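PDB 3WNV: glyoxylate reductase from Paecilomyces sp. J18, which probably catalyses the nicotinamide-cofactor-dependent reduction of glyoxylate to glycolate, as a member of the D-isomer specific 2-hydroxyacid dehydrogenase family. Local coordinates for residues R56-T61 and I82-A87; A87-I92 and I104-I109; A263-D268 and P284-L289; D117-L122 and V240-G245. All blocks are in the same frame, centred on the assembly; numbering follows the deposited sequence.

Interaction 1: residues R56-T61 and I82-A87; sequences RSNIST and ICHNGA. With SO4 (sulfate ion), chain C.
R56 and H84 sit opposite each other as a parallel beta bridge, and the arginine side chain crosses the imidazole at a slant, meeting it with CG and NH1. From CB, the first torsion places CG between the backbone N and the carbonyl carbon (chi1 71°), which sets R56 CG in the plane of the imidazole at its edge, 3.9 Å from H84 ND1. The next carbon, R56 CD, rests on the methyl CG2 of I82 at 3.8 Å. A bend at chi3 then lays the guanidinium nearly parallel to the ring, the two planes 15° apart, with R56 NH1 2.9 Å from H84 ND1. The hydrogen-bond partner of NH1 is N91 OD1, and F67 makes a cation-pi contact with the group. The H84 ring is held by the bond from NE2 to G88 O. N58 OD1, hydrogen-bonded to N91 ND2, lies in the ring plane, 3.1 Å from H84 CE1, its amide turned 71° to the imidazole. The ladder beneath runs from R56 N to C83 O (3.0 Å), from N85 N to R56 O (2.8 Å) and from N58 N to N85 O (3.2 Å). S57 OG accepts the backbone N of S60, an ST motif at the start of the type I turn N58-T61. Strand 51-57 is flanked by strands 5-9 and 81-85; R56 also touches I9, while C83 and N85 pack on helix 297-317.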
loop_
_atom_site.group_PDB
_atom_site.type_symbol
_atom_site.label_atom_id
_atom_site.label_comp_id
_atom_site.label_asym_id
_atom_site.label_seq_id
_atom_site.Cartn_x
_atom_site.Cartn_y
_atom_site.Cartn_z
ATOM N N ARG A 56 11.646 -9.253 -5.952
ATOM C CA ARG A 56 10.361 -9.830 -5.594
ATOM C C ARG A 56 9.334 -8.733 -5.579
ATOM O O ARG A 56 9.670 -7.540 -5.657
ATOM C CB ARG A 56 10.426 -10.525 -4.218
ATOM C CG ARG A 56 10.556 -9.566 -3.037
ATOM C CD ARG A 56 10.510 -10.326 -1.713
ATOM N NE ARG A 56 9.205 -11.001 -1.491
ATOM C CZ ARG A 56 8.146 -10.423 -0.902
ATOM N NH1 ARG A 56 8.191 -9.151 -0.506
ATOM N NH2 ARG A 56 7.028 -11.126 -0.698
ATOM N N SER A 57 8.069 -9.114 -5.428
ATOM C CA SER A 57 6.990 -8.114 -5.361
ATOM C C SER A 57 5.917 -8.448 -4.319
ATOM O O SER A 57 5.868 -9.578 -3.810
ATOM C CB SER A 57 6.323 -8.001 -6.715
ATOM O OG SER A 57 5.743 -9.255 -7.082
ATOM N N ASN A 58 5.022 -7.498 -4.041
ATOM C CA ASN A 58 3.894 -7.817 -3.160
ATOM C C ASN A 58 3.059 -8.947 -3.742
ATOM O O ASN A 58 2.688 -9.884 -3.037
ATOM C CB ASN A 58 3.046 -6.572 -2.886
ATOM C CG ASN A 58 3.643 -5.689 -1.794
ATOM O OD1 ASN A 58 4.232 -6.176 -0.806
ATOM N ND2 ASN A 58 3.493 -4.383 -1.956
ATOM N N ILE A 59 2.794 -8.904 -5.045
ATOM C CA ILE A 59 2.005 -9.983 -5.636
ATOM C C ILE A 59 2.662 -11.357 -5.518
ATOM O O ILE A 59 1.966 -12.375 -5.323
ATOM C CB ILE A 59 1.667 -9.660 -7.119
ATOM C CG1 ILE A 59 0.653 -8.523 -7.155
ATOM C CG2 ILE A 59 1.091 -10.836 -7.806
ATOM C CD1 ILE A 59 0.447 -7.972 -8.549
ATOM N N SER A 60 4.003 -11.406 -5.624
ATOM C CA SER A 60 4.751 -12.672 -5.637
ATOM C C SER A 60 4.713 -13.429 -4.309
ATOM O O SER A 60 5.137 -14.591 -4.241
ATOM C CB SER A 60 6.224 -12.455 -6.048
ATOM O OG SER A 60 6.959 -11.703 -5.053
ATOM N N THR A 61 4.183 -12.782 -3.273
ATOM C CA THR A 61 4.018 -13.403 -1.956
ATOM C C THR A 61 3.186 -14.694 -2.098
ATOM O O THR A 61 3.366 -15.662 -1.360
ATOM C CB THR A 61 3.337 -12.420 -0.995
ATOM O OG1 THR A 61 4.090 -11.209 -0.962
ATOM C CG2 THR A 61 3.344 -12.976 0.432
ATOM N N ILE A 82 17.631 -7.606 -1.453
ATOM C CA ILE A 82 16.308 -7.976 -1.903
ATOM C C ILE A 82 15.682 -6.704 -2.364
ATOM O O ILE A 82 15.552 -5.737 -1.595
ATOM C CB ILE A 82 15.444 -8.546 -0.778
ATOM C CG1 ILE A 82 16.019 -9.866 -0.314
ATOM C CG2 ILE A 82 13.976 -8.779 -1.259
ATOM C CD1 ILE A 82 15.364 -10.301 1.025
ATOM N N CYS A 83 15.327 -6.676 -3.636
ATOM C CA CYS A 83 14.751 -5.500 -4.243
ATOM C C CYS A 83 13.286 -5.768 -4.468
ATOM O O CYS A 83 12.903 -6.606 -5.278
ATOM C CB CYS A 83 15.505 -5.165 -5.539
ATOM S SG CYS A 83 17.290 -4.799 -5.200
ATOM N N HIS A 84 12.454 -5.056 -3.706
ATOM C CA HIS A 84 11.037 -5.312 -3.590
ATOM C C HIS A 84 10.184 -4.315 -4.374
ATOM O O HIS A 84 10.394 -3.094 -4.312
ATOM C CB HIS A 84 10.671 -5.239 -2.079
ATOM C CG HIS A 84 9.189 -5.331 -1.797
ATOM N ND1 HIS A 84 8.500 -6.530 -1.791
ATOM C CD2 HIS A 84 8.279 -4.365 -1.531
ATOM C CE1 HIS A 84 7.225 -6.291 -1.484
ATOM N NE2 HIS A 84 7.068 -4.986 -1.343
ATOM N N ASN A 85 9.226 -4.847 -5.120
ATOM C CA ASN A 85 8.288 -4.037 -5.886
ATOM C C ASN A 85 7.094 -3.749 -4.992
ATOM O O ASN A 85 6.256 -4.620 -4.703
ATOM C CB ASN A 85 7.879 -4.766 -7.159
ATOM C CG ASN A 85 6.981 -3.922 -8.024
ATOM O OD1 ASN A 85 6.325 -3.013 -7.525
ATOM N ND2 ASN A 85 6.943 -4.204 -9.310
ATOM N N GLY A 86 7.025 -2.512 -4.535
ATOM C CA GLY A 86 5.905 -2.109 -3.670
ATOM C C GLY A 86 6.326 -1.001 -2.727
ATOM O O GLY A 86 7.472 -0.965 -2.318
ATOM N N ALA A 87 5.420 -0.073 -2.386
ATOM C CA ALA A 87 5.814 0.965 -1.446
ATOM C C ALA A 87 5.650 0.409 -0.030
ATOM O O ALA A 87 6.317 0.840 0.891
ATOM C CB ALA A 87 4.900 2.212 -1.610
HETATM S S SO4 C . 1.853 -0.999 -2.316
HETATM O O1 SO4 C . 0.545 -0.997 -1.684
HETATM O O2 SO4 C . 2.406 0.349 -2.421
HETATM O O3 SO4 C . 2.756 -1.765 -1.409
HETATM O O4 SO4 C . 1.768 -1.565 -3.648
#

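Interaction 2: residues A87-I92 and I104-I109; sequences AGYDNI and ISSTPI. With SO4 (sulfate ion), chain C.
The Y89 ring meets S106 CB obliquely, Y89 CD1 standing 3.7 Å from that carbon, while a water lies in the ring plane at its edge. The same water donates to A87 O at 2.7 Å and is hydrogen-bonded to S106 OG at 2.9 Å, bridging two segments that share no direct hydrogen bond. Y89 CG occupies the cramped site between its backbone N and carbonyl carbon (chi1 42°), which brings CD1 beside S106 CB; its hydroxyl is held by E326. With an alanine here, S106 CB would probably face a gap, and E326 would lose its phenol partner. I92 and I104 lie antiparallel, each laying its CD1 beside the other's CG2, with I92 CG2 4.0 Å from I104 CD1. At the other end A87 CB packs 3.5 Å from T107 O, a buried carbonyl without a polar partner in the model, and T107 OG1 takes a weak bond from G86 N. Two amides serve the sulfate: A87 N reaches O2 at 3.0 Å and G88 N reaches O3 at 2.8 Å. Between these two segments the contact is apolar packing plus one bridging water, while two N-H groups grip an anion, probably where a substrate carboxylate binds, as in related 2-hydroxyacid dehydrogenases.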
loop_
_atom_site.group_PDB
_atom_site.type_symbol
_atom_site.label_atom_id
_atom_site.label_comp_id
_atom_site.label_asym_id
_atom_site.label_seq_id
_atom_site.Cartn_x
_atom_site.Cartn_y
_atom_site.Cartn_z
ATOM N N ALA A 87 5.420 -0.073 -2.386
ATOM C CA ALA A 87 5.814 0.965 -1.446
ATOM C C ALA A 87 5.650 0.409 -0.030
ATOM O O ALA A 87 6.317 0.840 0.891
ATOM C CB ALA A 87 4.900 2.212 -1.610
ATOM N N GLY A 88 4.753 -0.556 0.120
ATOM C CA GLY A 88 4.601 -1.240 1.393
ATOM C C GLY A 88 5.369 -2.553 1.318
ATOM O O GLY A 88 5.404 -3.193 0.270
ATOM N N TYR A 89 5.970 -2.957 2.432
ATOM C CA TYR A 89 6.756 -4.215 2.461
ATOM C C TYR A 89 6.545 -4.945 3.781
ATOM O O TYR A 89 7.491 -5.441 4.383
ATOM C CB TYR A 89 8.237 -3.923 2.205
ATOM C CG TYR A 89 8.757 -2.691 2.924
ATOM C CD1 TYR A 89 8.651 -1.424 2.342
ATOM C CD2 TYR A 89 9.336 -2.790 4.197
ATOM C CE1 TYR A 89 9.130 -0.302 2.977
ATOM C CE2 TYR A 89 9.827 -1.675 4.837
ATOM C CZ TYR A 89 9.693 -0.431 4.243
ATOM O OH TYR A 89 10.167 0.662 4.917
ATOM N N ASP A 90 5.296 -4.987 4.249
ATOM C CA ASP A 90 5.028 -5.571 5.550
ATOM C C ASP A 90 5.104 -7.085 5.423
ATOM O O ASP A 90 5.019 -7.802 6.427
ATOM C CB ASP A 90 3.680 -5.068 6.121
ATOM C CG ASP A 90 2.537 -5.265 5.165
ATOM O OD1 ASP A 90 1.963 -6.379 5.120
ATOM O OD2 ASP A 90 2.191 -4.305 4.450
ATOM N N ASN A 91 5.339 -7.589 4.196
ATOM C CA ASN A 91 5.607 -9.039 4.030
ATOM C C ASN A 91 7.116 -9.400 3.988
ATOM O O ASN A 91 7.515 -10.532 3.663
ATOM C CB ASN A 91 4.888 -9.578 2.797
ATOM C CG ASN A 91 5.113 -8.717 1.597
ATOM O OD1 ASN A 91 6.165 -8.042 1.481
ATOM N ND2 ASN A 91 4.116 -8.663 0.722
ATOM N N ILE A 92 7.965 -8.432 4.326
ATOM C CA ILE A 92 9.383 -8.721 4.545
ATOM C C ILE A 92 9.741 -8.377 5.998
ATOM O O ILE A 92 9.410 -7.286 6.481
ATOM C CB ILE A 92 10.257 -7.862 3.659
ATOM C CG1 ILE A 92 9.835 -8.011 2.207
ATOM C CG2 ILE A 92 11.752 -8.189 3.877
ATOM C CD1 ILE A 92 10.659 -7.146 1.249
ATOM N N ILE A 104 17.543 -4.108 1.815
ATOM C CA ILE A 104 16.248 -4.163 1.156
ATOM C C ILE A 104 15.921 -2.805 0.553
ATOM O O ILE A 104 16.120 -1.774 1.199
ATOM C CB ILE A 104 15.136 -4.430 2.196
ATOM C CG1 ILE A 104 15.494 -5.653 3.049
ATOM C CG2 ILE A 104 13.782 -4.584 1.536
ATOM C CD1 ILE A 104 15.216 -6.975 2.390
ATOM N N SER A 105 15.433 -2.797 -0.685
ATOM C CA SER A 105 14.864 -1.589 -1.273
ATOM C C SER A 105 13.386 -1.774 -1.561
ATOM O O SER A 105 12.896 -2.904 -1.682
ATOM C CB SER A 105 15.658 -1.192 -2.543
ATOM O OG SER A 105 15.445 -2.122 -3.576
ATOM N N SER A 106 12.621 -0.672 -1.623
ATOM C CA SER A 106 11.198 -0.755 -1.957
ATOM C C SER A 106 10.988 0.254 -3.060
ATOM O O SER A 106 11.984 0.741 -3.633
ATOM C CB SER A 106 10.315 -0.368 -0.750
ATOM O OG SER A 106 10.829 0.841 -0.216
ATOM N N THR A 107 9.731 0.572 -3.348
ATOM C CA THR A 107 9.412 1.555 -4.397
ATOM C C THR A 107 8.539 2.694 -3.859
ATOM O O THR A 107 7.336 2.707 -4.137
ATOM C CB THR A 107 8.690 0.925 -5.575
ATOM O OG1 THR A 107 7.441 0.342 -5.148
ATOM C CG2 THR A 107 9.565 -0.157 -6.217
ATOM N N PRO A 108 9.202 3.696 -3.239
ATOM C CA PRO A 108 8.609 4.936 -2.682
ATOM C C PRO A 108 8.674 6.164 -3.617
ATOM O O PRO A 108 9.658 6.402 -4.208
ATOM C CB PRO A 108 9.550 5.240 -1.523
ATOM C CG PRO A 108 10.878 4.846 -2.091
ATOM C CD PRO A 108 10.572 3.504 -2.734
ATOM N N ILE A 109 7.566 6.857 -3.826
ATOM C CA ILE A 109 7.517 7.900 -4.846
ATOM C C ILE A 109 7.234 7.514 -6.293
ATOM O O ILE A 109 7.122 8.386 -7.085
ATOM C CB ILE A 109 8.805 8.695 -5.027
ATOM C CG1 ILE A 109 9.499 9.021 -3.715
ATOM C CG2 ILE A 109 8.484 9.967 -5.797
ATOM C CD1 ILE A 109 10.633 10.034 -3.923
HETATM S S SO4 C . 1.853 -0.999 -2.316
HETATM O O1 SO4 C . 0.545 -0.997 -1.684
HETATM O O2 SO4 C . 2.406 0.349 -2.421
HETATM O O3 SO4 C . 2.756 -1.765 -1.409
HETATM O O4 SO4 C . 1.768 -1.565 -3.648
HETATM O O HOH W 1 8.467 2.366 0.321
#

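Interaction 3: residues A263-D268 and P284-L289; sequences ASVGLD and PRAMLL
The edge of the seven-stranded parallel sheet is built here, where strand 262-267 pairs with the short strand 287-288 and G266 and L267 stand level with M287 and L288. Three backbone bonds join them: M287 N to V265 O (2.8 Å), L267 N to M287 O (2.9 Å) and L289 N to L267 O (2.9 Å). The two strands and helix 278-281 form a beta-alpha-beta unit of the Rossmann-type cofactor-binding fold, and V265, L267 and L288 all turn side chains to that helix. The leucines L267 and L288 run alongside each other in the same direction, with L288 CD2 3.9 Å from L267 CB. Two residues before, V265 CG2 meets A286 CB at 3.8 Å. Before the ladder begins, the hydroxyl of S264, anti to the backbone nitrogen (chi1 -173°), donates from OG to R285 O, tilted from the carbonyl plane; the length, 2.5 Å, is unusually short and so doubtful. S264 OG also has a weak bond to A126 O. If alanine replaced this serine, R285 O and A126 O would probably both be left without that hydroxyl partner. At the far end the D268 and L289 side chains cross at a slant, D268 OD1 3.3 Å from L289 CB, while the two carboxylate oxygens take the backbone N-H groups of I292 and G293.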
loop_
_atom_site.group_PDB
_atom_site.type_symbol
_atom_site.label_atom_id
_atom_site.label_comp_id
_atom_site.label_asym_id
_atom_site.label_seq_id
_atom_site.Cartn_x
_atom_site.Cartn_y
_atom_site.Cartn_z
ATOM N N ALA A 263 -20.862 7.624 8.006
ATOM C CA ALA A 263 -21.847 7.800 6.956
ATOM C C ALA A 263 -21.524 6.894 5.751
ATOM O O ALA A 263 -22.411 6.270 5.138
ATOM C CB ALA A 263 -21.912 9.263 6.540
ATOM N N SER A 264 -20.243 6.811 5.410
ATOM C CA SER A 264 -19.826 6.043 4.249
ATOM C C SER A 264 -18.343 5.773 4.351
ATOM O O SER A 264 -17.653 6.385 5.167
ATOM C CB SER A 264 -20.127 6.777 2.947
ATOM O OG SER A 264 -19.847 5.905 1.841
ATOM N N VAL A 265 -17.861 4.849 3.536
ATOM C CA VAL A 265 -16.430 4.614 3.428
ATOM C C VAL A 265 -16.052 4.510 1.963
ATOM O O VAL A 265 -16.863 4.146 1.124
ATOM C CB VAL A 265 -15.927 3.358 4.140
ATOM C CG1 VAL A 265 -16.128 3.458 5.679
ATOM C CG2 VAL A 265 -16.644 2.092 3.576
ATOM N N GLY A 266 -14.797 4.838 1.694
ATOM C CA GLY A 266 -14.219 4.729 0.360
ATOM C C GLY A 266 -12.966 3.879 0.518
ATOM O O GLY A 266 -11.915 4.397 0.907
ATOM N N LEU A 267 -13.066 2.591 0.204
ATOM C CA LEU A 267 -11.963 1.657 0.493
ATOM C C LEU A 267 -11.374 1.028 -0.749
ATOM O O LEU A 267 -12.113 0.672 -1.652
ATOM C CB LEU A 267 -12.470 0.519 1.395
ATOM C CG LEU A 267 -13.136 1.013 2.696
ATOM C CD1 LEU A 267 -13.611 -0.201 3.483
ATOM C CD2 LEU A 267 -12.186 1.869 3.560
ATOM N N ASP A 268 -10.055 0.788 -0.726
ATOM C CA ASP A 268 -9.369 0.073 -1.785
ATOM C C ASP A 268 -8.715 -1.115 -1.138
ATOM O O ASP A 268 -8.214 -1.994 -1.814
ATOM C CB ASP A 268 -8.303 0.972 -2.389
ATOM C CG ASP A 268 -7.775 0.452 -3.734
ATOM O OD1 ASP A 268 -8.595 -0.033 -4.564
ATOM O OD2 ASP A 268 -6.545 0.552 -3.940
ATOM N N PRO A 284 -24.672 -0.753 0.221
ATOM C CA PRO A 284 -24.601 -0.040 -1.064
ATOM C C PRO A 284 -24.236 1.426 -0.867
ATOM O O PRO A 284 -24.044 2.118 -1.864
ATOM C CB PRO A 284 -26.029 -0.166 -1.614
ATOM C CG PRO A 284 -26.881 -0.236 -0.373
ATOM C CD PRO A 284 -26.065 -0.993 0.656
ATOM N N ARG A 285 -24.146 1.882 0.383
ATOM C CA ARG A 285 -23.681 3.249 0.692
ATOM C C ARG A 285 -22.167 3.371 0.763
ATOM O O ARG A 285 -21.637 4.488 0.707
ATOM C CB ARG A 285 -24.262 3.758 2.020
ATOM C CG ARG A 285 -25.774 3.638 2.104
ATOM C CD ARG A 285 -26.287 4.191 3.430
ATOM N NE ARG A 285 -27.745 4.259 3.409
ATOM C CZ ARG A 285 -28.494 5.087 4.139
ATOM N NH1 ARG A 285 -27.929 5.955 4.977
ATOM N NH2 ARG A 285 -29.821 5.039 4.028
ATOM N N ALA A 286 -21.470 2.236 0.854
ATOM C CA ALA A 286 -20.005 2.191 0.785
ATOM C C ALA A 286 -19.501 2.293 -0.660
ATOM O O ALA A 286 -20.203 1.928 -1.599
ATOM C CB ALA A 286 -19.491 0.904 1.418
ATOM N N MET A 287 -18.288 2.805 -0.837
ATOM C CA MET A 287 -17.668 2.832 -2.167
ATOM C C MET A 287 -16.434 1.959 -2.101
ATOM O O MET A 287 -15.512 2.272 -1.340
ATOM C CB MET A 287 -17.291 4.260 -2.538
ATOM C CG MET A 287 -16.690 4.336 -3.939
ATOM S SD MET A 287 -17.945 4.117 -5.248
ATOM C CE MET A 287 -16.959 3.931 -6.739
ATOM N N LEU A 288 -16.432 0.854 -2.853
ATOM C CA LEU A 288 -15.436 -0.218 -2.636
ATOM C C LEU A 288 -14.749 -0.591 -3.934
ATOM O O LEU A 288 -15.427 -0.849 -4.962
ATOM C CB LEU A 288 -16.127 -1.468 -2.106
ATOM C CG LEU A 288 -16.903 -1.311 -0.797
ATOM C CD1 LEU A 288 -17.485 -2.627 -0.329
ATOM C CD2 LEU A 288 -15.997 -0.723 0.320
ATOM N N LEU A 289 -13.417 -0.660 -3.889
ATOM C CA LEU A 289 -12.601 -1.175 -5.002
ATOM C C LEU A 289 -11.714 -2.327 -4.519
ATOM O O LEU A 289 -11.347 -2.399 -3.338
ATOM C CB LEU A 289 -11.718 -0.047 -5.582
ATOM C CG LEU A 289 -12.509 1.070 -6.301
ATOM C CD1 LEU A 289 -11.548 2.210 -6.651
ATOM C CD2 LEU A 289 -13.161 0.529 -7.579
HETATM O O HOH W 2 -24.955 7.394 5.261
#

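Interaction 4: residues D117-L122 and V240-G245; sequences DVAIFL and VNTARG. With SO4 (sulfate ion), chain C.
A119, in the middle of a helical turn, makes the closest backbone approach to T242, their CA atoms 6.2 Å apart. Residues 117-122 lie within helix 112-127, whereas 240-245 leaves its strand after N241 and winds into a loop; no hydrogen bond crosses between them. T242 makes most of the contact: its methyl CG2, anti to its own carbonyl carbon, lies 3.8 Å from A119 CA and also touches A119 CB. L122 lies antiparallel to it, L122 CD1 coming to 3.9 Å from T242 CG2. Two residues earlier, V240 CG1 sits 4.0 Å from A119 O. The loop beyond is shaped by N241, whose OD1 accepts A243 N at 3.1 Å in an Asx turn, from above the carbonyl plane, while its ND2 donates to R244 O. R244 NH1 is shared between A243 O and the sulfate, with a nearly straight bond of 3.0 Å to SO4 O1 (168°); NH2 reaches SO4 O3 at 3.0 Å. The sulfur lies in the guanidinium plane at its edge, and R244 NE forms a salt bridge with D90. An apolar seat against the helix thus leads into a polar loop that aims its arginine at an anion, consistent with the carboxylate-binding arginine of this family.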
loop_
_atom_site.group_PDB
_atom_site.type_symbol
_atom_site.label_atom_id
_atom_site.label_comp_id
_atom_site.label_asym_id
_atom_site.label_seq_id
_atom_site.Cartn_x
_atom_site.Cartn_y
_atom_site.Cartn_z
ATOM N N ASP A 117 -4.887 9.282 -6.770
ATOM C CA ASP A 117 -5.959 9.368 -7.764
ATOM C C ASP A 117 -7.105 8.487 -7.297
ATOM O O ASP A 117 -8.267 8.940 -7.298
ATOM C CB ASP A 117 -5.505 8.939 -9.178
ATOM C CG ASP A 117 -4.441 9.818 -9.740
ATOM O OD1 ASP A 117 -4.295 10.963 -9.257
ATOM O OD2 ASP A 117 -3.721 9.365 -10.691
ATOM N N VAL A 118 -6.781 7.282 -6.840
ATOM C CA VAL A 118 -7.830 6.345 -6.414
ATOM C C VAL A 118 -8.433 6.805 -5.069
ATOM O O VAL A 118 -9.611 6.702 -4.872
ATOM C CB VAL A 118 -7.319 4.908 -6.384
ATOM C CG1 VAL A 118 -8.209 4.011 -5.534
ATOM C CG2 VAL A 118 -7.271 4.358 -7.806
ATOM N N ALA A 119 -7.624 7.375 -4.189
ATOM C CA ALA A 119 -8.119 7.901 -2.902
ATOM C C ALA A 119 -9.167 8.977 -3.153
ATOM O O ALA A 119 -10.181 9.017 -2.479
ATOM C CB ALA A 119 -6.980 8.508 -2.122
ATOM N N ILE A 120 -8.905 9.882 -4.092
ATOM C CA ILE A 120 -9.890 10.971 -4.345
ATOM C C ILE A 120 -11.126 10.397 -5.043
ATOM O O ILE A 120 -12.261 10.748 -4.717
ATOM C CB ILE A 120 -9.268 12.098 -5.179
ATOM C CG1 ILE A 120 -8.121 12.778 -4.376
ATOM C CG2 ILE A 120 -10.328 13.125 -5.678
ATOM C CD1 ILE A 120 -8.523 13.436 -3.020
ATOM N N PHE A 121 -10.910 9.494 -5.996
ATOM C CA PHE A 121 -12.033 8.783 -6.618
ATOM C C PHE A 121 -12.917 8.148 -5.578
ATOM O O PHE A 121 -14.139 8.369 -5.571
ATOM C CB PHE A 121 -11.525 7.771 -7.656
ATOM C CG PHE A 121 -12.618 6.971 -8.319
ATOM C CD1 PHE A 121 -13.280 7.489 -9.414
ATOM C CD2 PHE A 121 -12.938 5.698 -7.880
ATOM C CE1 PHE A 121 -14.294 6.775 -10.065
ATOM C CE2 PHE A 121 -13.958 4.932 -8.522
ATOM C CZ PHE A 121 -14.636 5.480 -9.649
ATOM N N LEU A 122 -12.325 7.376 -4.672
ATOM C CA LEU A 122 -13.075 6.789 -3.572
ATOM C C LEU A 122 -13.779 7.808 -2.677
ATOM O O LEU A 122 -14.875 7.544 -2.211
ATOM C CB LEU A 122 -12.169 5.877 -2.726
ATOM C CG LEU A 122 -11.751 4.583 -3.380
ATOM C CD1 LEU A 122 -10.664 3.878 -2.527
ATOM C CD2 LEU A 122 -12.981 3.655 -3.579
ATOM N N VAL A 240 -11.712 7.001 4.369
ATOM C CA VAL A 240 -11.045 6.475 3.159
ATOM C C VAL A 240 -9.776 5.752 3.527
ATOM O O VAL A 240 -9.007 6.251 4.358
ATOM C CB VAL A 240 -10.732 7.623 2.199
ATOM C CG1 VAL A 240 -9.845 7.163 1.022
ATOM C CG2 VAL A 240 -12.024 8.286 1.681
ATOM N N ASN A 241 -9.553 4.589 2.912
ATOM C CA ASN A 241 -8.340 3.828 3.112
ATOM C C ASN A 241 -7.835 3.252 1.836
ATOM O O ASN A 241 -8.467 2.434 1.258
ATOM C CB ASN A 241 -8.613 2.685 4.092
ATOM C CG ASN A 241 -7.365 2.093 4.680
ATOM O OD1 ASN A 241 -6.302 2.587 4.447
ATOM N ND2 ASN A 241 -7.524 1.074 5.477
ATOM N N THR A 242 -6.676 3.690 1.419
ATOM C CA THR A 242 -5.989 3.108 0.310
ATOM C C THR A 242 -4.666 2.436 0.718
ATOM O O THR A 242 -3.917 2.055 -0.102
ATOM C CB THR A 242 -5.722 4.114 -0.791
ATOM O OG1 THR A 242 -4.963 5.148 -0.236
ATOM C CG2 THR A 242 -6.995 4.691 -1.321
ATOM N N ALA A 243 -4.445 2.319 2.013
ATOM C CA ALA A 243 -3.155 1.895 2.564
ATOM C C ALA A 243 -3.090 0.395 2.817
ATOM O O ALA A 243 -2.662 -0.371 1.954
ATOM C CB ALA A 243 -2.815 2.693 3.855
ATOM N N ARG A 244 -3.475 -0.030 4.024
ATOM C CA ARG A 244 -3.543 -1.444 4.342
ATOM C C ARG A 244 -4.828 -1.647 5.121
ATOM O O ARG A 244 -5.120 -0.881 6.029
ATOM C CB ARG A 244 -2.320 -1.865 5.188
ATOM C CG ARG A 244 -1.018 -1.962 4.385
ATOM C CD ARG A 244 -1.111 -3.173 3.461
ATOM N NE ARG A 244 0.141 -3.449 2.728
ATOM C CZ ARG A 244 0.411 -2.960 1.515
ATOM N NH1 ARG A 244 -0.464 -2.147 0.906
ATOM N NH2 ARG A 244 1.564 -3.258 0.915
ATOM N N GLY A 245 -5.610 -2.684 4.809
ATOM C CA GLY A 245 -6.941 -2.733 5.396
ATOM C C GLY A 245 -6.878 -3.057 6.878
ATOM O O GLY A 245 -7.761 -2.667 7.630
HETATM S S SO4 C . 1.853 -0.999 -2.316
HETATM O O1 SO4 C . 0.545 -0.997 -1.684
HETATM O O2 SO4 C . 2.406 0.349 -2.421
HETATM O O3 SO4 C . 2.756 -1.765 -1.409
HETATM O O4 SO4 C . 1.768 -1.565 -3.648
#

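From the N terminus, interaction 1 closes the loop between neighbouring strands 51-57 and 81-85. Interaction 2 follows in series, sharing A87 and closing the shorter loop through helix 94-99 to strand 103-105 of the same five-stranded sheet. Helix 112-127 then carries the chain to the second sheet, where interaction 4 closes the longest loop, from 117-122 to 240-245. Interaction 3 comes last, pairing 263-268 with 284-289, and is joined to interaction 4 through the neighbouring strands 237-241 and 262-267. None of the four loops encloses or crosses another. The D90-R244 salt bridge links interactions 2 and 4, and in this crystal the sulfate lies between interactions 1, 2 and 4.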